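Local coordinates for DNA alpha-glucosyltransferase (Enterobacteria phage T4, PDB 1XV5), which belongs to the GT-B clan of glycosyltransferases, as a phage DNA alpha-glucosyltransferase built from two parallel-sheet domains with uridine-5'-diphosphate bound in this structure, at residues A[299-310]-A[322-333]. Numbering follows the deposited sequence.
Sequences QKYLQRSLEYTH and FWKSTGENLKFR. With UDP (uridine-5'-diphosphate), chain C; EDO (1,2-ethanediol), chain F.
His310 drives the CD2 corner of its imidazole onto the ring of Phe322 in an edge-to-face stack, with centroids 4.5 Å apart and planes at 72°. CD2 sits over the middle of the phenyl face, while Leu306 CD2 lies across one face of the imidazole. The imidazole cannot easily turn: Glu307 N donates to His310 ND1 at 2.8 Å, almost in the ring plane, and a water joins NE2 to Trp323 N.

Leucines fill the next layer. Leu330 turns CG away from its own carbonyl carbon (chi1 -76°), which carries its two methyls in among the other segment: CD1 presses on Leu306 CD2 at 3.5 Å, a tight contact, and CD2 meets Leu302 CB. The other branch of Leu302, CD1, turns away from Leu330 to Asn329 CB at 3.7 Å.

The contact joins parts of a beta-alpha-beta unit of the C-terminal Rossmann-like domain of a GT-B fold, strand 288-293 leading through helix 308-316 to strand 319-323, and the short helix 324-329 that follows. At the start of helix 308-316 the amides of Tyr308 and Thr309 hydrogen-bond UDP O1A and O2A, and Glu307, at the N-cap, pairs with Lys210. Through its ND1 bond and its stack on Phe322, His310 links this turn, which holds the alpha phosphate, to strand 319-323.

Polar links concentrate beyond helix 324-329. Lys331 N donates to Gln303 O at 2.9 Å, nearly straight, and one water contacts Gln303 O, Asn329 O and Lys331 NZ. Arg304 lays CG against Lys331 O (3.6 Å); its guanidinium pairs with Glu394 and reaches Arg333 O through another water.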
ATOM      1  N   GLN A 299      -1.218  11.079 -12.693  1.00 17.93           N
ATOM      2  CA  GLN A 299      -0.486  12.121 -11.983  1.00 20.06           C
ATOM      3  C   GLN A 299      -1.254  12.777 -10.832  1.00 19.05           C
ATOM      4  O   GLN A 299      -0.673  13.098  -9.798  1.00 17.70           O
ATOM      5  CB  GLN A 299      -0.068  13.190 -12.997  1.00 24.38           C
ATOM      6  CG  GLN A 299       0.812  14.288 -12.451  1.00 33.27           C
ATOM      7  CD  GLN A 299       1.086  15.356 -13.491  1.00 37.52           C
ATOM      8  OE1 GLN A 299       1.468  15.052 -14.621  1.00 39.60           O
ATOM      9  NE2 GLN A 299       0.893  16.615 -13.112  1.00 41.11           N
ATOM     10  N   LYS A 300      -2.556  12.976 -11.013  1.00 17.37           N
ATOM     11  CA  LYS A 300      -3.379  13.620  -9.987  1.00 18.39           C
ATOM     12  C   LYS A 300      -3.336  12.931  -8.626  1.00 18.08           C
ATOM     13  O   LYS A 300      -3.499  13.581  -7.594  1.00 16.95           O
ATOM     14  CB  LYS A 300      -4.833  13.693 -10.455  1.00 20.51           C
ATOM     15  CG  LYS A 300      -5.454  12.325 -10.672  1.00 24.28           C
ATOM     16  CD  LYS A 300      -6.768  12.399 -11.436  1.00 31.08           C
ATOM     17  CE  LYS A 300      -7.875  13.006 -10.608  1.00 31.62           C
ATOM     18  NZ  LYS A 300      -9.162  12.960 -11.359  1.00 37.87           N
ATOM     19  N   TYR A 301      -3.127  11.616  -8.630  1.00 17.19           N
ATOM     20  CA  TYR A 301      -3.093  10.836  -7.396  1.00 16.44           C
ATOM     21  C   TYR A 301      -1.704  10.743  -6.774  1.00 16.95           C
ATOM     22  O   TYR A 301      -1.553  10.221  -5.671  1.00 15.48           O
ATOM     23  CB  TYR A 301      -3.585   9.409  -7.660  1.00 17.72           C
ATOM     24  CG  TYR A 301      -4.956   9.326  -8.280  1.00 17.34           C
ATOM     25  CD1 TYR A 301      -6.085   9.754  -7.581  1.00 18.52           C
ATOM     26  CD2 TYR A 301      -5.128   8.839  -9.578  1.00 18.37           C
ATOM     27  CE1 TYR A 301      -7.354   9.704  -8.158  1.00 18.06           C
ATOM     28  CE2 TYR A 301      -6.393   8.786 -10.167  1.00 17.48           C
ATOM     29  CZ  TYR A 301      -7.500   9.222  -9.451  1.00 19.50           C
ATOM     30  OH  TYR A 301      -8.751   9.194 -10.031  1.00 17.89           O
ATOM     31  N   LEU A 302      -0.697  11.249  -7.476  1.00 14.35           N
ATOM     32  CA  LEU A 302       0.676  11.151  -6.996  1.00 15.38           C
ATOM     33  C   LEU A 302       1.303  12.441  -6.486  1.00 15.73           C
ATOM     34  O   LEU A 302       1.346  13.443  -7.199  1.00 16.11           O
ATOM     35  CB  LEU A 302       1.554  10.572  -8.113  1.00 14.30           C
ATOM     36  CG  LEU A 302       1.126   9.188  -8.622  1.00 15.48           C
ATOM     37  CD1 LEU A 302       1.893   8.836  -9.891  1.00 17.50           C
ATOM     38  CD2 LEU A 302       1.371   8.140  -7.541  1.00 16.62           C
ATOM     39  N   GLN A 303       1.800  12.400  -5.251  1.00 14.75           N
ATOM     40  CA  GLN A 303       2.465  13.549  -4.647  1.00 15.18           C
ATOM     41  C   GLN A 303       3.818  13.079  -4.108  1.00 15.52           C
ATOM     42  O   GLN A 303       4.851  13.335  -4.730  1.00 16.06           O
ATOM     43  CB  GLN A 303       1.605  14.156  -3.526  1.00 15.76           C
ATOM     44  CG  GLN A 303       2.082  15.543  -3.078  1.00 16.92           C
ATOM     45  CD  GLN A 303       0.983  16.364  -2.419  1.00 18.19           C
ATOM     46  OE1 GLN A 303      -0.159  16.370  -2.881  1.00 19.26           O
ATOM     47  NE2 GLN A 303       1.329  17.082  -1.353  1.00 16.32           N
ATOM     48  N   ARG A 304       3.816  12.378  -2.974  1.00 14.88           N
ATOM     49  CA  ARG A 304       5.056  11.857  -2.384  1.00 14.13           C
ATOM     50  C   ARG A 304       4.942  10.373  -2.042  1.00 12.72           C
ATOM     51  O   ARG A 304       5.932   9.729  -1.729  1.00 14.32           O
ATOM     52  CB  ARG A 304       5.403  12.582  -1.071  1.00 13.62           C
ATOM     53  CG  ARG A 304       5.772  14.055  -1.180  1.00 13.49           C
ATOM     54  CD  ARG A 304       6.105  14.612   0.212  1.00 13.44           C
ATOM     55  NE  ARG A 304       4.966  14.509   1.124  1.00 14.96           N
ATOM     56  CZ  ARG A 304       5.049  14.615   2.449  1.00 16.88           C
ATOM     57  NH1 ARG A 304       3.956  14.503   3.196  1.00 13.42           N
ATOM     58  NH2 ARG A 304       6.222  14.825   3.031  1.00 16.29           N
ATOM     59  N   SER A 305       3.736   9.826  -2.109  1.00 12.22           N
ATOM     60  CA  SER A 305       3.533   8.439  -1.717  1.00 12.41           C
ATOM     61  C   SER A 305       3.888   7.295  -2.658  1.00 13.31           C
ATOM     62  O   SER A 305       3.299   7.154  -3.733  1.00 12.20           O
ATOM     63  CB  SER A 305       2.079   8.241  -1.278  1.00 13.48           C
ATOM     64  OG  SER A 305       1.716   9.155  -0.261  1.00 13.19           O
ATOM     65  N   LEU A 306       4.862   6.486  -2.251  1.00 12.33           N
ATOM     66  CA  LEU A 306       5.185   5.281  -2.998  1.00 13.16           C
ATOM     67  C   LEU A 306       4.266   4.316  -2.260  1.00 12.91           C
ATOM     68  O   LEU A 306       3.702   4.673  -1.216  1.00 12.85           O
ATOM     69  CB  LEU A 306       6.643   4.849  -2.811  1.00 12.72           C
ATOM     70  CG  LEU A 306       7.663   5.479  -3.760  1.00 11.77           C
ATOM     71  CD1 LEU A 306       9.064   5.025  -3.367  1.00 12.48           C
ATOM     72  CD2 LEU A 306       7.346   5.078  -5.207  1.00 10.50           C
ATOM     73  N   GLU A 307       4.096   3.116  -2.792  1.00 13.47           N
ATOM     74  CA  GLU A 307       3.240   2.122  -2.155  1.00 12.23           C
ATOM     75  C   GLU A 307       4.094   1.142  -1.368  1.00 12.30           C
ATOM     76  O   GLU A 307       5.318   1.112  -1.518  1.00 12.07           O
ATOM     77  CB  GLU A 307       2.435   1.382  -3.219  1.00 13.67           C
ATOM     78  CG  GLU A 307       1.515   2.298  -3.989  1.00 12.68           C
ATOM     79  CD  GLU A 307       0.759   1.579  -5.079  1.00 15.27           C
ATOM     80  OE1 GLU A 307       1.330   1.373  -6.172  1.00 14.38           O
ATOM     81  OE2 GLU A 307      -0.403   1.208  -4.828  1.00 15.30           O
ATOM     82  N   TYR A 308       3.458   0.344  -0.521  1.00 12.24           N
ATOM     83  CA  TYR A 308       4.212  -0.616   0.269  1.00 12.34           C
ATOM     84  C   TYR A 308       5.000  -1.600  -0.580  1.00 12.22           C
ATOM     85  O   TYR A 308       6.136  -1.923  -0.247  1.00 11.84           O
ATOM     86  CB  TYR A 308       3.290  -1.349   1.243  1.00 12.05           C
ATOM     87  CG  TYR A 308       2.974  -0.492   2.444  1.00 12.71           C
ATOM     88  CD1 TYR A 308       1.693   0.010   2.657  1.00 11.96           C
ATOM     89  CD2 TYR A 308       3.985  -0.115   3.332  1.00 12.06           C
ATOM     90  CE1 TYR A 308       1.428   0.875   3.723  1.00 11.88           C
ATOM     91  CE2 TYR A 308       3.732   0.746   4.392  1.00 11.52           C
ATOM     92  CZ  TYR A 308       2.457   1.238   4.582  1.00 12.63           C
ATOM     93  OH  TYR A 308       2.222   2.111   5.622  1.00 15.07           O
ATOM     94  N   THR A 309       4.421  -2.074  -1.681  1.00 13.47           N
ATOM     95  CA  THR A 309       5.160  -3.005  -2.522  1.00 12.90           C
ATOM     96  C   THR A 309       6.412  -2.336  -3.088  1.00 12.12           C
ATOM     97  O   THR A 309       7.404  -3.009  -3.343  1.00 13.63           O
ATOM     98  CB  THR A 309       4.295  -3.574  -3.672  1.00 12.90           C
ATOM     99  OG1 THR A 309       3.599  -2.513  -4.332  1.00 13.48           O
ATOM    100  CG2 THR A 309       3.287  -4.585  -3.121  1.00 13.46           C
ATOM    101  N   HIS A 310       6.369  -1.019  -3.289  1.00 12.48           N
ATOM    102  CA  HIS A 310       7.548  -0.293  -3.779  1.00 13.03           C
ATOM    103  C   HIS A 310       8.640  -0.408  -2.711  1.00 11.72           C
ATOM    104  O   HIS A 310       9.773  -0.811  -2.978  1.00 11.08           O
ATOM    105  CB  HIS A 310       7.259   1.205  -3.947  1.00 12.25           C
ATOM    106  CG  HIS A 310       6.513   1.565  -5.192  1.00 12.82           C
ATOM    107  ND1 HIS A 310       5.330   2.271  -5.164  1.00 10.82           N
ATOM    108  CD2 HIS A 310       6.827   1.406  -6.501  1.00 11.61           C
ATOM    109  CE1 HIS A 310       4.951   2.539  -6.401  1.00 13.13           C
ATOM    110  NE2 HIS A 310       5.842   2.025  -7.230  1.00 11.83           N
ATOM    111  N   PHE A 322      10.699   0.009 -11.153  1.00 12.56           N
ATOM    112  CA  PHE A 322       9.458   0.779 -11.013  1.00 12.17           C
ATOM    113  C   PHE A 322       9.013   1.417 -12.331  1.00 11.74           C
ATOM    114  O   PHE A 322       9.813   1.603 -13.245  1.00 13.19           O
ATOM    115  CB  PHE A 322       9.625   1.926 -10.005  1.00 10.38           C
ATOM    116  CG  PHE A 322       9.922   1.498  -8.584  1.00 12.27           C
ATOM    117  CD1 PHE A 322       9.747   0.185  -8.162  1.00 12.05           C
ATOM    118  CD2 PHE A 322      10.337   2.452  -7.651  1.00 13.62           C
ATOM    119  CE1 PHE A 322       9.977  -0.176  -6.828  1.00 13.45           C
ATOM    120  CE2 PHE A 322      10.571   2.106  -6.319  1.00 13.11           C
ATOM    121  CZ  PHE A 322      10.390   0.788  -5.905  1.00 10.72           C
ATOM    122  N   TRP A 323       7.733   1.780 -12.397  1.00 13.27           N
ATOM    123  CA  TRP A 323       7.167   2.426 -13.581  1.00 11.82           C
ATOM    124  C   TRP A 323       7.755   3.833 -13.689  1.00 13.24           C
ATOM    125  O   TRP A 323       7.622   4.642 -12.771  1.00 13.39           O
ATOM    126  CB  TRP A 323       5.640   2.495 -13.449  1.00 12.84           C
ATOM    127  CG  TRP A 323       4.929   2.992 -14.671  1.00 13.35           C
ATOM    128  CD1 TRP A 323       4.342   4.211 -14.841  1.00 14.61           C
ATOM    129  CD2 TRP A 323       4.717   2.271 -15.889  1.00 14.78           C
ATOM    130  NE1 TRP A 323       3.772   4.295 -16.091  1.00 14.81           N
ATOM    131  CE2 TRP A 323       3.987   3.118 -16.755  1.00 15.50           C
ATOM    132  CE3 TRP A 323       5.071   0.989 -16.335  1.00 14.83           C
ATOM    133  CZ2 TRP A 323       3.604   2.724 -18.043  1.00 16.36           C
ATOM    134  CZ3 TRP A 323       4.689   0.596 -17.617  1.00 16.47           C
ATOM    135  CH2 TRP A 323       3.961   1.464 -18.455  1.00 15.35           C
ATOM    136  N   LYS A 324       8.402   4.120 -14.814  1.00 13.49           N
ATOM    137  CA  LYS A 324       9.034   5.421 -15.031  1.00 14.53           C
ATOM    138  C   LYS A 324       8.178   6.650 -14.724  1.00 14.39           C
ATOM    139  O   LYS A 324       8.588   7.512 -13.941  1.00 14.36           O
ATOM    140  CB  LYS A 324       9.548   5.512 -16.471  1.00 15.71           C
ATOM    141  CG  LYS A 324      10.359   6.771 -16.761  1.00 20.65           C
ATOM    142  CD  LYS A 324      10.809   6.813 -18.217  1.00 25.05           C
ATOM    143  CE  LYS A 324      11.720   8.004 -18.476  1.00 29.29           C
ATOM    144  NZ  LYS A 324      12.113   8.113 -19.908  1.00 34.22           N
ATOM    145  N   SER A 325       6.998   6.743 -15.333  1.00 14.32           N
ATOM    146  CA  SER A 325       6.146   7.909 -15.116  1.00 15.73           C
ATOM    147  C   SER A 325       5.775   8.112 -13.654  1.00 15.36           C
ATOM    148  O   SER A 325       5.557   9.241 -13.224  1.00 14.56           O
ATOM    149  CB  SER A 325       4.873   7.832 -15.969  1.00 18.25           C
ATOM    150  OG  SER A 325       3.935   6.920 -15.428  1.00 25.75           O
ATOM    151  N   THR A 326       5.704   7.029 -12.886  1.00 13.85           N
ATOM    152  CA  THR A 326       5.374   7.155 -11.472  1.00 13.76           C
ATOM    153  C   THR A 326       6.536   7.846 -10.758  1.00 13.83           C
ATOM    154  O   THR A 326       6.332   8.716  -9.902  1.00 13.97           O
ATOM    155  CB  THR A 326       5.087   5.777 -10.844  1.00 13.34           C
ATOM    156  OG1 THR A 326       3.866   5.259 -11.389  1.00 15.42           O
ATOM    157  CG2 THR A 326       4.942   5.892  -9.336  1.00 15.21           C
ATOM    158  N   GLY A 327       7.758   7.475 -11.127  1.00 12.90           N
ATOM    159  CA  GLY A 327       8.919   8.102 -10.519  1.00 14.58           C
ATOM    160  C   GLY A 327       8.997   9.569 -10.911  1.00 14.53           C
ATOM    161  O   GLY A 327       9.425  10.412 -10.123  1.00 14.12           O
ATOM    162  N   GLU A 328       8.584   9.875 -12.138  1.00 13.30           N
ATOM    163  CA  GLU A 328       8.597  11.250 -12.626  1.00 15.90           C
ATOM    164  C   GLU A 328       7.527  12.101 -11.947  1.00 17.47           C
ATOM    165  O   GLU A 328       7.718  13.304 -11.742  1.00 18.58           O
ATOM    166  CB  GLU A 328       8.365  11.277 -14.143  1.00 16.09           C
ATOM    167  CG  GLU A 328       9.534  10.751 -14.962  1.00 15.91           C
ATOM    168  CD  GLU A 328       9.215  10.635 -16.442  1.00 21.83           C
ATOM    169  OE1 GLU A 328      10.162  10.478 -17.239  1.00 22.13           O
ATOM    170  OE2 GLU A 328       8.020  10.691 -16.807  1.00 22.63           O
ATOM    171  N   ASN A 329       6.411  11.469 -11.594  1.00 16.42           N
ATOM    172  CA  ASN A 329       5.282  12.158 -10.974  1.00 18.10           C
ATOM    173  C   ASN A 329       5.342  12.265  -9.454  1.00 17.58           C
ATOM    174  O   ASN A 329       4.545  12.988  -8.853  1.00 20.08           O
ATOM    175  CB  ASN A 329       3.971  11.466 -11.368  1.00 20.48           C
ATOM    176  CG  ASN A 329       3.684  11.548 -12.856  1.00 24.13           C
ATOM    177  OD1 ASN A 329       2.910  10.752 -13.396  1.00 28.07           O
ATOM    178  ND2 ASN A 329       4.294  12.516 -13.525  1.00 22.55           N
ATOM    179  N   LEU A 330       6.263  11.540  -8.829  1.00 14.54           N
ATOM    180  CA  LEU A 330       6.399  11.582  -7.377  1.00 14.50           C
ATOM    181  C   LEU A 330       7.595  12.436  -6.981  1.00 15.61           C
ATOM    182  O   LEU A 330       8.596  12.476  -7.691  1.00 15.96           O
ATOM    183  CB  LEU A 330       6.573  10.169  -6.811  1.00 12.57           C
ATOM    184  CG  LEU A 330       5.309   9.309  -6.742  1.00 12.76           C
ATOM    185  CD1 LEU A 330       5.681   7.899  -6.334  1.00 10.61           C
ATOM    186  CD2 LEU A 330       4.324   9.923  -5.747  1.00 13.18           C
ATOM    187  N   LYS A 331       7.480  13.109  -5.840  1.00 15.11           N
ATOM    188  CA  LYS A 331       8.546  13.966  -5.340  1.00 15.68           C
ATOM    189  C   LYS A 331       9.221  13.391  -4.093  1.00 15.07           C
ATOM    190  O   LYS A 331       8.557  12.921  -3.169  1.00 13.81           O
ATOM    191  CB  LYS A 331       7.998  15.359  -5.023  1.00 19.36           C
ATOM    192  CG  LYS A 331       7.461  16.111  -6.230  1.00 24.31           C
ATOM    193  CD  LYS A 331       7.078  17.532  -5.852  1.00 30.83           C
ATOM    194  CE  LYS A 331       6.505  18.299  -7.031  1.00 35.07           C
ATOM    195  NZ  LYS A 331       5.155  17.803  -7.423  1.00 38.85           N
ATOM    196  N   PHE A 332      10.549  13.453  -4.088  1.00 13.14           N
ATOM    197  CA  PHE A 332      11.382  12.957  -2.993  1.00 13.26           C
ATOM    198  C   PHE A 332      11.050  13.714  -1.706  1.00 13.09           C
ATOM    199  O   PHE A 332      10.975  14.940  -1.699  1.00 14.20           O
ATOM    200  CB  PHE A 332      12.854  13.159  -3.389  1.00 12.62           C
ATOM    201  CG  PHE A 332      13.852  12.493  -2.481  1.00 13.92           C
ATOM    202  CD1 PHE A 332      13.540  11.325  -1.787  1.00 13.90           C
ATOM    203  CD2 PHE A 332      15.145  12.998  -2.388  1.00 13.74           C
ATOM    204  CE1 PHE A 332      14.506  10.669  -1.017  1.00 13.70           C
ATOM    205  CE2 PHE A 332      16.117  12.356  -1.626  1.00 14.02           C
ATOM    206  CZ  PHE A 332      15.798  11.186  -0.938  1.00 14.92           C
ATOM    207  N   ARG A 333      10.844  12.981  -0.617  1.00 13.21           N
ATOM    208  CA  ARG A 333      10.508  13.603   0.664  1.00 12.90           C
ATOM    209  C   ARG A 333      11.557  14.628   1.099  1.00 13.67           C
ATOM    210  O   ARG A 333      11.226  15.679   1.651  1.00 14.50           O
ATOM    211  CB  ARG A 333      10.385  12.528   1.747  1.00 13.90           C
ATOM    212  CG  ARG A 333       9.865  13.033   3.101  1.00 13.60           C
ATOM    213  CD  ARG A 333      10.020  11.959   4.183  1.00 12.81           C
ATOM    214  NE  ARG A 333      11.429  11.641   4.404  1.00 13.82           N
ATOM    215  CZ  ARG A 333      12.251  12.359   5.162  1.00 12.01           C
ATOM    216  NH1 ARG A 333      11.806  13.440   5.795  1.00 14.92           N
ATOM    217  NH2 ARG A 333      13.528  12.019   5.257  1.00 14.14           N
TER
HETATM  218  N1  UDP C1402       0.241  -7.937   0.252  1.00 14.65           N
HETATM  219  C2  UDP C1402       0.354  -9.171   0.860  1.00 15.39           C
HETATM  220  N3  UDP C1402      -0.234 -10.206   0.178  1.00 15.20           N
HETATM  221  C4  UDP C1402      -0.901 -10.131  -1.031  1.00 15.59           C
HETATM  222  C5  UDP C1402      -0.963  -8.820  -1.599  1.00 15.10           C
HETATM  223  C6  UDP C1402      -0.405  -7.792  -0.952  1.00 15.14           C
HETATM  224  O2  UDP C1402       0.939  -9.335   1.918  1.00 17.04           O
HETATM  225  O4  UDP C1402      -1.377 -11.153  -1.524  1.00 15.42           O
HETATM  226  C1' UDP C1402       0.829  -6.784   0.944  1.00 15.00           C
HETATM  227  C2' UDP C1402       1.909  -6.049   0.158  1.00 14.74           C
HETATM  228  O2' UDP C1402       3.151  -6.713   0.256  1.00 16.48           O
HETATM  229  C3' UDP C1402       1.866  -4.693   0.850  1.00 15.37           C
HETATM  230  C4' UDP C1402       0.363  -4.491   1.039  1.00 15.24           C
HETATM  231  O4' UDP C1402      -0.191  -5.831   1.146  1.00 15.06           O
HETATM  232  O3' UDP C1402       2.508  -4.791   2.122  1.00 14.08           O
HETATM  233  C5' UDP C1402      -0.330  -3.749  -0.087  1.00 11.90           C
HETATM  234  O5' UDP C1402      -0.086  -2.353   0.035  1.00 14.32           O
HETATM  235  PA  UDP C1402       0.300  -1.431  -1.208  1.00 13.76           P
HETATM  236  O1A UDP C1402       0.463  -0.071  -0.654  1.00 13.92           O
HETATM  237  O2A UDP C1402       1.434  -2.059  -1.936  1.00 15.24           O
HETATM  238  O3A UDP C1402      -0.993  -1.474  -2.210  1.00 14.14           O
HETATM  239  PB  UDP C1402      -2.600  -1.604  -1.915  1.00 15.09           P
HETATM  240  O1B UDP C1402      -3.289  -0.787  -2.947  1.00 14.27           O
HETATM  241  O2B UDP C1402      -2.925  -3.044  -1.798  1.00 17.29           O
HETATM  242  O3B UDP C1402      -2.803  -0.913  -0.500  1.00 16.48           O
HETATM  243  C1  EDO F1405      15.200  14.127   7.520  1.00 43.27           C
HETATM  244  O1  EDO F1405      15.323  14.097   6.088  1.00 39.82           O
HETATM  245  C2  EDO F1405      13.810  14.600   7.965  1.00 43.35           C
HETATM  246  O2  EDO F1405      13.599  15.991   7.674  1.00 46.35           O
HETATM  247  O   HOH W   1       4.284  15.003  -7.187  1.00 27.04           O
HETATM  248  O   HOH W   2       8.616  16.386   2.348  1.00 24.61           O
HETATM  249  O   HOH W   3       5.634   1.922 -10.157  1.00 13.86           O